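Local coordinates for protein inactive glucansucrase (PDB 5JBD) that is an inactive glucansucrase of glycosyl hydrolase family 70, built round a TIM-type barrel and carrying a bound calcium ion, at residues D192-F196 and Q841-L846; F656-E662 and Y703-Y707; N358-I362 and L540-D544; N456-V460 and S643-D648. All blocks are in the same frame, centred on the assembly; numbering follows the deposited sequence.

Contact 1 of 4, residues D192-F196 and Q841-L846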
# COMPACT_ATOMS: atom_id res chain seq x y z
N ASP A 192 -2.46 -14.03 7.22
CA ASP A 192 -1.87 -13.88 8.57
C ASP A 192 -2.57 -12.74 9.30
O ASP A 192 -2.08 -11.61 9.36
CB ASP A 192 -0.35 -13.66 8.50
CG ASP A 192 0.44 -14.97 8.45
OD1 ASP A 192 -0.17 -16.07 8.40
OD2 ASP A 192 1.69 -14.89 8.46
N GLN A 193 -3.75 -13.04 9.84
CA GLN A 193 -4.64 -12.04 10.41
C GLN A 193 -5.31 -12.52 11.67
O GLN A 193 -5.53 -13.72 11.88
CB GLN A 193 -5.78 -11.68 9.45
CG GLN A 193 -5.40 -11.28 8.04
CD GLN A 193 -4.79 -9.90 7.94
OE1 GLN A 193 -4.92 -9.07 8.85
NE2 GLN A 193 -4.13 -9.64 6.82
N VAL A 194 -5.70 -11.54 12.46
CA VAL A 194 -6.55 -11.73 13.59
C VAL A 194 -7.65 -10.66 13.50
O VAL A 194 -7.39 -9.52 13.12
CB VAL A 194 -5.61 -11.65 14.83
CG1 VAL A 194 -5.91 -10.48 15.74
CG2 VAL A 194 -5.46 -13.02 15.50
N ILE A 195 -8.88 -11.02 13.84
CA ILE A 195 -9.97 -10.02 13.97
C ILE A 195 -10.18 -9.62 15.42
O ILE A 195 -9.92 -10.41 16.32
CB ILE A 195 -11.32 -10.49 13.39
CG1 ILE A 195 -11.82 -11.79 14.06
CG2 ILE A 195 -11.21 -10.68 11.88
CD1 ILE A 195 -13.22 -12.21 13.61
N PHE A 196 -10.66 -8.40 15.64
CA PHE A 196 -11.07 -7.93 16.97
C PHE A 196 -12.56 -8.18 17.14
O PHE A 196 -13.38 -7.74 16.31
CB PHE A 196 -10.79 -6.43 17.14
CG PHE A 196 -9.35 -6.03 16.93
CD1 PHE A 196 -8.30 -6.92 17.14
CD2 PHE A 196 -9.05 -4.74 16.55
CE1 PHE A 196 -6.99 -6.52 16.96
CE2 PHE A 196 -7.74 -4.33 16.37
CZ PHE A 196 -6.71 -5.23 16.57
N GLN A 841 -11.28 -0.32 14.69
CA GLN A 841 -10.47 -1.24 13.87
C GLN A 841 -11.13 -2.61 13.76
O GLN A 841 -11.77 -3.08 14.72
CB GLN A 841 -9.06 -1.39 14.48
CG GLN A 841 -8.29 -0.08 14.50
CD GLN A 841 -7.00 -0.15 15.29
OE1 GLN A 841 -6.39 -1.20 15.46
NE2 GLN A 841 -6.56 1.01 15.76
N ASN A 842 -10.98 -3.24 12.59
CA ASN A 842 -11.51 -4.58 12.33
C ASN A 842 -10.60 -5.68 12.85
O ASN A 842 -11.08 -6.74 13.23
CB ASN A 842 -11.69 -4.82 10.81
CG ASN A 842 -12.83 -4.02 10.20
OD1 ASN A 842 -12.74 -3.57 9.04
ND2 ASN A 842 -13.91 -3.87 10.93
N GLY A 843 -9.29 -5.42 12.86
CA GLY A 843 -8.32 -6.43 13.23
C GLY A 843 -6.94 -5.99 12.84
O GLY A 843 -6.72 -4.82 12.51
N THR A 844 -5.99 -6.91 12.89
CA THR A 844 -4.61 -6.62 12.52
C THR A 844 -3.98 -7.85 11.91
O THR A 844 -4.36 -8.98 12.25
CB THR A 844 -3.76 -6.14 13.73
OG1 THR A 844 -2.39 -5.93 13.32
CG2 THR A 844 -3.77 -7.16 14.85
N SER A 845 -3.01 -7.65 11.02
CA SER A 845 -2.09 -8.71 10.65
C SER A 845 -1.29 -9.12 11.89
O SER A 845 -1.16 -8.34 12.83
CB SER A 845 -1.17 -8.31 9.51
OG SER A 845 -0.53 -7.06 9.75
N LEU A 846 -0.79 -10.35 11.90
CA LEU A 846 -0.10 -10.88 13.08
C LEU A 846 1.08 -9.98 13.41
O LEU A 846 1.83 -9.58 12.52
CB LEU A 846 0.36 -12.32 12.85
CG LEU A 846 -0.68 -13.35 12.38
CD1 LEU A 846 -0.05 -14.73 12.29
CD2 LEU A 846 -1.92 -13.36 13.27

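Contact 2 of 4, residues F656-E662 and Y703-Y707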
# COMPACT_ATOMS: atom_id res chain seq x y z
N PHE A 656 6.58 8.31 -7.78
CA PHE A 656 7.45 7.64 -6.81
C PHE A 656 7.65 6.17 -7.10
O PHE A 656 6.92 5.56 -7.90
CB PHE A 656 6.89 7.81 -5.40
CG PHE A 656 5.68 6.96 -5.10
CD1 PHE A 656 4.42 7.33 -5.55
CD2 PHE A 656 5.79 5.80 -4.33
CE1 PHE A 656 3.30 6.55 -5.26
CE2 PHE A 656 4.68 5.02 -4.05
CZ PHE A 656 3.43 5.40 -4.51
N SER A 657 8.64 5.61 -6.39
CA SER A 657 8.89 4.18 -6.31
C SER A 657 9.01 3.80 -4.83
O SER A 657 9.49 4.61 -4.03
CB SER A 657 10.20 3.82 -7.03
OG SER A 657 10.66 2.51 -6.69
N LEU A 658 8.65 2.57 -4.48
CA LEU A 658 8.93 2.05 -3.15
C LEU A 658 10.44 2.01 -2.84
O LEU A 658 10.85 2.12 -1.68
CB LEU A 658 8.36 0.63 -2.99
CG LEU A 658 6.86 0.43 -3.16
CD1 LEU A 658 6.49 -1.03 -2.93
CD2 LEU A 658 6.08 1.30 -2.19
N PHE A 659 11.27 1.87 -3.88
CA PHE A 659 12.72 1.70 -3.75
C PHE A 659 13.48 3.01 -3.92
O PHE A 659 14.71 3.02 -4.07
CB PHE A 659 13.21 0.67 -4.76
CG PHE A 659 12.51 -0.64 -4.63
CD1 PHE A 659 12.93 -1.57 -3.69
CD2 PHE A 659 11.41 -0.95 -5.44
CE1 PHE A 659 12.28 -2.79 -3.55
CE2 PHE A 659 10.76 -2.17 -5.31
CZ PHE A 659 11.19 -3.09 -4.37
N GLN A 660 12.75 4.11 -3.88
CA GLN A 660 13.32 5.44 -3.89
C GLN A 660 14.17 5.56 -2.61
O GLN A 660 13.72 5.15 -1.55
CB GLN A 660 12.18 6.46 -3.90
CG GLN A 660 12.57 7.87 -4.27
CD GLN A 660 11.39 8.81 -4.25
OE1 GLN A 660 10.27 8.45 -4.66
NE2 GLN A 660 11.63 10.02 -3.79
N PRO A 661 15.40 6.06 -2.73
CA PRO A 661 16.27 6.15 -1.55
C PRO A 661 15.93 7.34 -0.65
O PRO A 661 15.26 8.28 -1.08
CB PRO A 661 17.65 6.37 -2.17
CG PRO A 661 17.37 7.17 -3.39
CD PRO A 661 16.06 6.61 -3.93
N GLU A 662 16.40 7.29 0.60
CA GLU A 662 16.36 8.47 1.46
C GLU A 662 17.25 9.54 0.82
O GLU A 662 18.30 9.22 0.27
CB GLU A 662 16.83 8.12 2.88
CG GLU A 662 15.89 7.18 3.64
CD GLU A 662 14.56 7.82 4.06
OE1 GLU A 662 14.44 9.07 4.09
OE2 GLU A 662 13.63 7.06 4.40
N TYR A 703 9.87 0.08 3.38
CA TYR A 703 10.23 1.06 2.37
C TYR A 703 10.16 2.52 2.81
O TYR A 703 10.69 3.40 2.11
CB TYR A 703 9.36 0.86 1.12
CG TYR A 703 9.38 -0.55 0.54
CD1 TYR A 703 10.53 -1.09 -0.03
CD2 TYR A 703 8.23 -1.34 0.54
CE1 TYR A 703 10.54 -2.37 -0.56
CE2 TYR A 703 8.23 -2.62 0.02
CZ TYR A 703 9.38 -3.14 -0.54
OH TYR A 703 9.36 -4.40 -1.06
N ASN A 704 9.55 2.80 3.97
CA ASN A 704 9.37 4.19 4.44
C ASN A 704 8.66 5.06 3.38
O ASN A 704 8.96 6.25 3.22
CB ASN A 704 10.73 4.81 4.86
CG ASN A 704 11.00 4.67 6.35
OD1 ASN A 704 10.97 5.65 7.09
ND2 ASN A 704 11.24 3.44 6.79
N GLU A 705 7.73 4.45 2.64
CA GLU A 705 7.08 5.09 1.48
C GLU A 705 5.84 5.89 1.82
O GLU A 705 5.42 6.72 1.01
CB GLU A 705 6.73 4.05 0.39
CG GLU A 705 5.44 3.25 0.60
CD GLU A 705 5.44 2.36 1.84
OE1 GLU A 705 6.52 1.94 2.29
OE2 GLU A 705 4.37 2.13 2.41
N GLY A 706 5.22 5.62 2.97
CA GLY A 706 4.03 6.34 3.42
C GLY A 706 2.72 5.59 3.52
O GLY A 706 1.78 6.11 4.12
N TYR A 707 2.61 4.38 2.96
CA TYR A 707 1.42 3.54 3.18
C TYR A 707 1.38 2.94 4.59
O TYR A 707 0.29 2.70 5.13
CB TYR A 707 1.30 2.40 2.16
CG TYR A 707 1.13 2.82 0.71
CD1 TYR A 707 -0.04 3.48 0.29
CD2 TYR A 707 2.09 2.52 -0.25
CE1 TYR A 707 -0.21 3.85 -1.04
CE2 TYR A 707 1.91 2.88 -1.59
CZ TYR A 707 0.76 3.55 -1.98
OH TYR A 707 0.56 3.90 -3.31
O HOH W 1 11.44 8.05 5.54

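Contact 3 of 4, residues N358-I362 and L540-D544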
# COMPACT_ATOMS: atom_id res chain seq x y z
N ASN A 358 6.09 -18.03 -24.50
CA ASN A 358 4.66 -18.26 -24.27
C ASN A 358 3.88 -16.95 -24.26
O ASN A 358 3.05 -16.72 -23.37
CB ASN A 358 4.43 -19.03 -22.95
CG ASN A 358 4.98 -20.46 -23.00
OD1 ASN A 358 4.64 -21.25 -23.89
ND2 ASN A 358 5.85 -20.78 -22.04
N ARG A 359 4.17 -16.09 -25.23
CA ARG A 359 3.42 -14.83 -25.39
C ARG A 359 2.02 -15.11 -25.91
O ARG A 359 1.85 -15.92 -26.82
CB ARG A 359 4.12 -13.89 -26.37
CG ARG A 359 5.41 -13.33 -25.82
CD ARG A 359 6.15 -12.48 -26.83
NE ARG A 359 7.43 -12.06 -26.26
CZ ARG A 359 8.47 -11.56 -26.92
NH1 ARG A 359 8.43 -11.35 -28.23
NH2 ARG A 359 9.57 -11.23 -26.24
N ASP A 360 1.02 -14.46 -25.31
CA ASP A 360 -0.34 -14.51 -25.83
C ASP A 360 -0.39 -13.79 -27.18
O ASP A 360 0.51 -13.02 -27.51
CB ASP A 360 -1.33 -13.88 -24.87
CG ASP A 360 -1.50 -14.66 -23.55
OD1 ASP A 360 -0.89 -15.73 -23.34
OD2 ASP A 360 -2.30 -14.18 -22.72
N ASN A 361 -1.43 -14.09 -27.97
CA ASN A 361 -1.54 -13.54 -29.30
C ASN A 361 -1.69 -12.02 -29.29
O ASN A 361 -2.34 -11.45 -28.42
CB ASN A 361 -2.71 -14.17 -30.05
CG ASN A 361 -2.72 -13.80 -31.51
OD1 ASN A 361 -3.45 -12.89 -31.93
ND2 ASN A 361 -1.87 -14.45 -32.29
N ILE A 362 -1.08 -11.38 -30.29
CA ILE A 362 -1.16 -9.93 -30.49
C ILE A 362 -2.60 -9.37 -30.44
O ILE A 362 -2.85 -8.26 -29.96
CB ILE A 362 -0.44 -9.52 -31.80
CG1 ILE A 362 0.04 -8.06 -31.76
CG2 ILE A 362 -1.32 -9.77 -33.03
CD1 ILE A 362 1.22 -7.82 -30.84
N LEU A 540 2.35 0.60 -34.89
CA LEU A 540 2.55 -0.77 -35.40
C LEU A 540 3.32 -1.55 -34.36
O LEU A 540 4.44 -1.18 -34.02
CB LEU A 540 3.32 -0.76 -36.72
CG LEU A 540 2.50 -0.65 -38.00
CD1 LEU A 540 1.53 0.52 -37.95
CD2 LEU A 540 3.41 -0.55 -39.21
N VAL A 541 2.74 -2.64 -33.87
CA VAL A 541 3.36 -3.47 -32.86
C VAL A 541 3.27 -4.94 -33.21
O VAL A 541 2.17 -5.46 -33.46
CB VAL A 541 2.69 -3.23 -31.49
CG1 VAL A 541 3.24 -4.19 -30.45
CG2 VAL A 541 2.89 -1.78 -31.08
N GLY A 542 4.43 -5.62 -33.22
CA GLY A 542 4.52 -7.08 -33.40
C GLY A 542 5.27 -7.73 -32.25
O GLY A 542 6.12 -7.09 -31.63
N ASN A 543 4.91 -8.97 -31.92
CA ASN A 543 5.52 -9.68 -30.78
C ASN A 543 6.23 -10.98 -31.19
O ASN A 543 6.45 -11.85 -30.34
CB ASN A 543 4.48 -9.94 -29.68
CG ASN A 543 3.48 -11.04 -30.04
OD1 ASN A 543 3.36 -11.43 -31.19
ND2 ASN A 543 2.76 -11.53 -29.02
N ASP A 544 6.58 -11.11 -32.46
CA ASP A 544 7.34 -12.27 -32.96
C ASP A 544 8.68 -11.76 -33.50
O ASP A 544 8.74 -11.13 -34.56
CB ASP A 544 6.55 -13.03 -34.04
CG ASP A 544 7.36 -14.14 -34.73
OD1 ASP A 544 8.42 -14.55 -34.23
OD2 ASP A 544 6.91 -14.60 -35.78
O HOH W 2 1.00 -12.88 -31.43

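Contact 4 of 4, residues N456-V460 and S643-D648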
# COMPACT_ATOMS: atom_id res chain seq x y z
N ASN A 456 -4.07 4.54 -26.93
CA ASN A 456 -5.41 3.99 -26.68
C ASN A 456 -6.47 5.07 -26.40
O ASN A 456 -6.23 6.01 -25.63
CB ASN A 456 -5.38 2.99 -25.51
CG ASN A 456 -5.06 1.56 -25.94
OD1 ASN A 456 -4.99 1.22 -27.13
ND2 ASN A 456 -4.90 0.69 -24.96
N LYS A 457 -7.66 4.90 -27.00
CA LYS A 457 -8.83 5.74 -26.73
C LYS A 457 -9.53 5.23 -25.47
O LYS A 457 -9.37 4.07 -25.08
CB LYS A 457 -9.80 5.61 -27.93
CG LYS A 457 -10.99 6.56 -27.93
CD LYS A 457 -11.79 6.39 -29.22
CE LYS A 457 -12.98 7.34 -29.30
NZ LYS A 457 -13.91 7.12 -28.17
N ASP A 458 -10.38 6.07 -24.89
CA ASP A 458 -11.19 5.70 -23.74
C ASP A 458 -10.34 5.18 -22.57
O ASP A 458 -10.56 4.08 -22.05
CB ASP A 458 -12.31 4.72 -24.15
CG ASP A 458 -13.43 5.41 -24.91
OD1 ASP A 458 -13.99 6.39 -24.40
OD2 ASP A 458 -13.74 4.97 -26.03
N THR A 459 -9.37 6.00 -22.20
CA THR A 459 -8.60 5.80 -20.99
C THR A 459 -7.82 7.04 -20.58
O THR A 459 -7.51 7.89 -21.42
CB THR A 459 -7.59 4.59 -21.12
OG1 THR A 459 -7.09 4.24 -19.83
CG2 THR A 459 -6.45 4.92 -22.05
N VAL A 460 -7.50 7.15 -19.29
CA VAL A 460 -6.48 8.07 -18.82
C VAL A 460 -5.23 7.23 -18.53
O VAL A 460 -5.19 6.51 -17.54
CB VAL A 460 -6.92 8.86 -17.56
CG1 VAL A 460 -5.81 9.82 -17.12
CG2 VAL A 460 -8.22 9.60 -17.83
N SER A 643 -16.21 8.90 -20.23
CA SER A 643 -15.09 8.51 -21.12
C SER A 643 -15.33 9.12 -22.49
O SER A 643 -16.05 8.57 -23.32
CB SER A 643 -14.97 6.98 -21.20
OG SER A 643 -13.76 6.57 -21.82
N ASN A 644 -14.72 10.28 -22.73
CA ASN A 644 -14.88 11.00 -23.99
C ASN A 644 -13.56 11.68 -24.34
O ASN A 644 -12.59 11.52 -23.60
CB ASN A 644 -16.05 12.02 -23.88
CG ASN A 644 -15.90 12.97 -22.71
OD1 ASN A 644 -14.80 13.44 -22.40
ND2 ASN A 644 -17.02 13.26 -22.04
N ALA A 645 -13.54 12.44 -25.42
CA ALA A 645 -12.32 13.12 -25.86
C ALA A 645 -11.69 14.05 -24.81
O ALA A 645 -10.45 14.19 -24.73
CB ALA A 645 -12.58 13.87 -27.17
N ALA A 646 -12.53 14.68 -23.97
CA ALA A 646 -11.99 15.57 -22.94
C ALA A 646 -11.29 14.78 -21.84
O ALA A 646 -10.16 15.12 -21.45
CB ALA A 646 -13.07 16.47 -22.36
N LEU A 647 -11.91 13.72 -21.34
CA LEU A 647 -11.27 12.91 -20.30
C LEU A 647 -10.02 12.23 -20.85
O LEU A 647 -8.99 12.15 -20.15
CB LEU A 647 -12.23 11.87 -19.73
CG LEU A 647 -11.71 11.15 -18.48
CD1 LEU A 647 -11.63 12.11 -17.30
CD2 LEU A 647 -12.60 9.98 -18.11
N ASP A 648 -10.10 11.76 -22.09
CA ASP A 648 -8.94 11.14 -22.80
C ASP A 648 -7.76 12.07 -22.95
O ASP A 648 -6.62 11.61 -23.08
CB ASP A 648 -9.32 10.66 -24.22
CG ASP A 648 -10.18 9.40 -24.24
OD1 ASP A 648 -10.40 8.77 -23.20
OD2 ASP A 648 -10.61 9.01 -25.35
O HOH W 3 -13.33 8.62 -25.89

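Contact 1 of 4, residues D192-F196 and Q841-L846
Val194 and Thr844 face each other as an antiparallel hydrogen-bonded pair, Val194 N giving its proton to Thr844 O at 2.9 Å and Thr844 N returning one to Val194 O. The bonding continues at both ends, from Phe196 N to Asn842 O at 3.0 Å and from Leu846 N to Asp192 O. Gln193–Ser845 and Ile195–Gly843 are the non-hydrogen-bonded pairs. At Gly843 the backbones run close, Val194 O lying 3.2 Å from Gly843 CA. On the face shared by Val194 and Thr844, the Phe196 ring lies flat over Gly843 CA, 3.6 Å from the ring centroid and only 4° off its normal, a CH-pi contact. Gln841 OE1 reaches the rim of the same ring in its plane, 3.5 Å from Phe196 CE2, while Thr844 CG2 meets it obliquely. Strands 193-197 and 841-845 are thus neighbours in the middle of a six-stranded antiparallel sheet. Beyond the strand end, Leu846 CD1 packs 3.9 Å from Asp192 CG and CD2 turns to Val194 CG2. The carboxylate of Asp192 is itself fixed by Ser174, Leu175 N and a salt bridge to Arg766 of strand 758-767. Asn242 donates to Gln841 OE1, which holds that amide at the ring edge, and Ser845 OG bonds to Gly241 N. The backbone of Asn842 and Gly843 bonds to Asp243 of strand 242-244, a calcium ligand.

Contact 2 of 4, residues F656-E662 and Y703-Y707
Leu658 and Tyr703 bring the two irregular backbones within 5.8 Å, CA to CA, Leu658 lying in a type I turn from Ser657 to Gln660 whose start is also an ST turn, with Ser657 OG accepting from Phe659 N. No direct hydrogen bond crosses the contact. Leu658 CB sits over one face of the Tyr703 ring, 4.0 Å from its centroid, and CD1 extends along the same ring to CE2. The other branch, CD2, runs beside Glu705 and reaches its CG at 3.5 Å. Phe659 completes the grip: the Tyr703 edge points at its face in a T-shaped pair, centroids 5.1 Å apart and planes at 73°. Tyr707 OH approaches the edge of the Phe656 ring, 3.5 Å from CZ, and is hydrogen-bonded to Asp747. At the more open end, a water donates to both Glu662 OE2 and Asn704 OD1, and Asn704 ND2 is hydrogen-bonded to Gly699 O. Both segments are loops following strands, 652-654 and 696-697, the first in the parallel barrel sheet. Helix 392-406 packs against them, His392 meeting the Phe656 and Tyr707 rings while Lys396 touches Leu658 and Tyr703.

Contact 3 of 4, residues N358-I362 and L540-D544
The end of strand 537-542, in an antiparallel sheet, meets the loop between helices 343-354 and 364-367 chiefly through Asn543, which follows the strand, and through Arg359 and Ile362 of the loop. Arg359 stretches out from CG to NE and passes alongside Asn543 in the opposite direction, its guanidinium and the amide being 30° apart in plane. NH1 donates to the backbone O of Asn543 at 2.9 Å, in the guanidinium plane but 54° above that of the carbonyl, through a fairly straight bond. The remaining nitrogens of the arginine are held elsewhere, NE by Arg355 O and NH2 by Ser610 OG, so all three of its side-chain nitrogens are engaged. With CG of Asn543 set between its own backbone N and carbonyl carbon (chi1 73°), the amide turns back to the loop. Its ND2 is hydrogen-bonded to Val352 O of helix 343-354 and adds a weak bond to Asp360 O at 3.1 Å. The contact thereby fastens that helix and the following loop together at the strand end. At the amide oxygen, a water accepts from Ile362 N and donates to Asn543 OD1, both at 2.8 Å, bridging the loop backbone to the side chain. CD1 of Ile362 makes the apolar contact, 4.2 Å from Val541 CG1, and also rests against Val541 O and the Asn543 amide. Ile362 also touches Leu511 of strand 510-515 and Val352, while Asn361 OD1 caps Gly363 N as the chain turns into the next helix.

Contact 4 of 4, residues N456-V460 and S643-D648
Asp458 and Asp648 share a first torsion, CG anti to the carbonyl carbon (chi1 -74° in each), but differ at chi2: -7° in Asp648, which presents its carboxylate to the loop backbone, and -55° in Asp458, which turns its own toward Ser643. Asp458 N donates to Asp648 OD2 at 3.0 Å, from the syn side but out of the carboxylate plane. Thr459 N adds a weak bond to Asp648 OD1 at 3.1 Å, and the two oxygens therefore hold consecutive amides. Ser643 OG gives a short bond of 2.6 Å to Asp458 OD1, met on the anti side. The two carboxylates come close, with 4.4 Å between Asp458 OD1 and Asp648 OD2, a probably costly proximity. A water donates to both of those oxygens and accepts from Lys457 NZ, which also makes a salt bridge of 3.0 Å to Asp458 OD2. The lysine charge probably offsets part of this negative cluster, and its ammonium is further anchored by Thr378 O. Next along the loop, Val460 CG2 packs 3.5 Å from Leu647 O and against Leu647 CG. Asp648 belongs to a short, weakly bonded helix whose N-cap is Asn644, OD1 accepting from Leu647 N and ND2 bonding to Asn380 OD1. That capped turn before barrel strand 652-654 is thus clamped to the loop entering the adjacent parallel strand 460-464 of the TIM-type barrel.

How the contacts relate
Contact 4 is buried throughout and contact 1 largely so, whereas contacts 2 and 3 are only partly buried, and only contact 1 is built on paired strands. Contacts 2 and 4 share the barrel: segment 643-648 leads into strand 652-654 and the loop 656-662 follows it, so the two flank the same strand, with their nearest atoms about 15 Å apart. Contact 2 relies on aromatic packing, contact 4 on carboxylates gripping backbone amides. Contact 3 has its centre farthest from that of the chain, about 32 Å away, and mixes arginine, amide and water bonds with one isoleucine. Its segments alternate along the chain with those of contact 4, while contact 1 spans all the others.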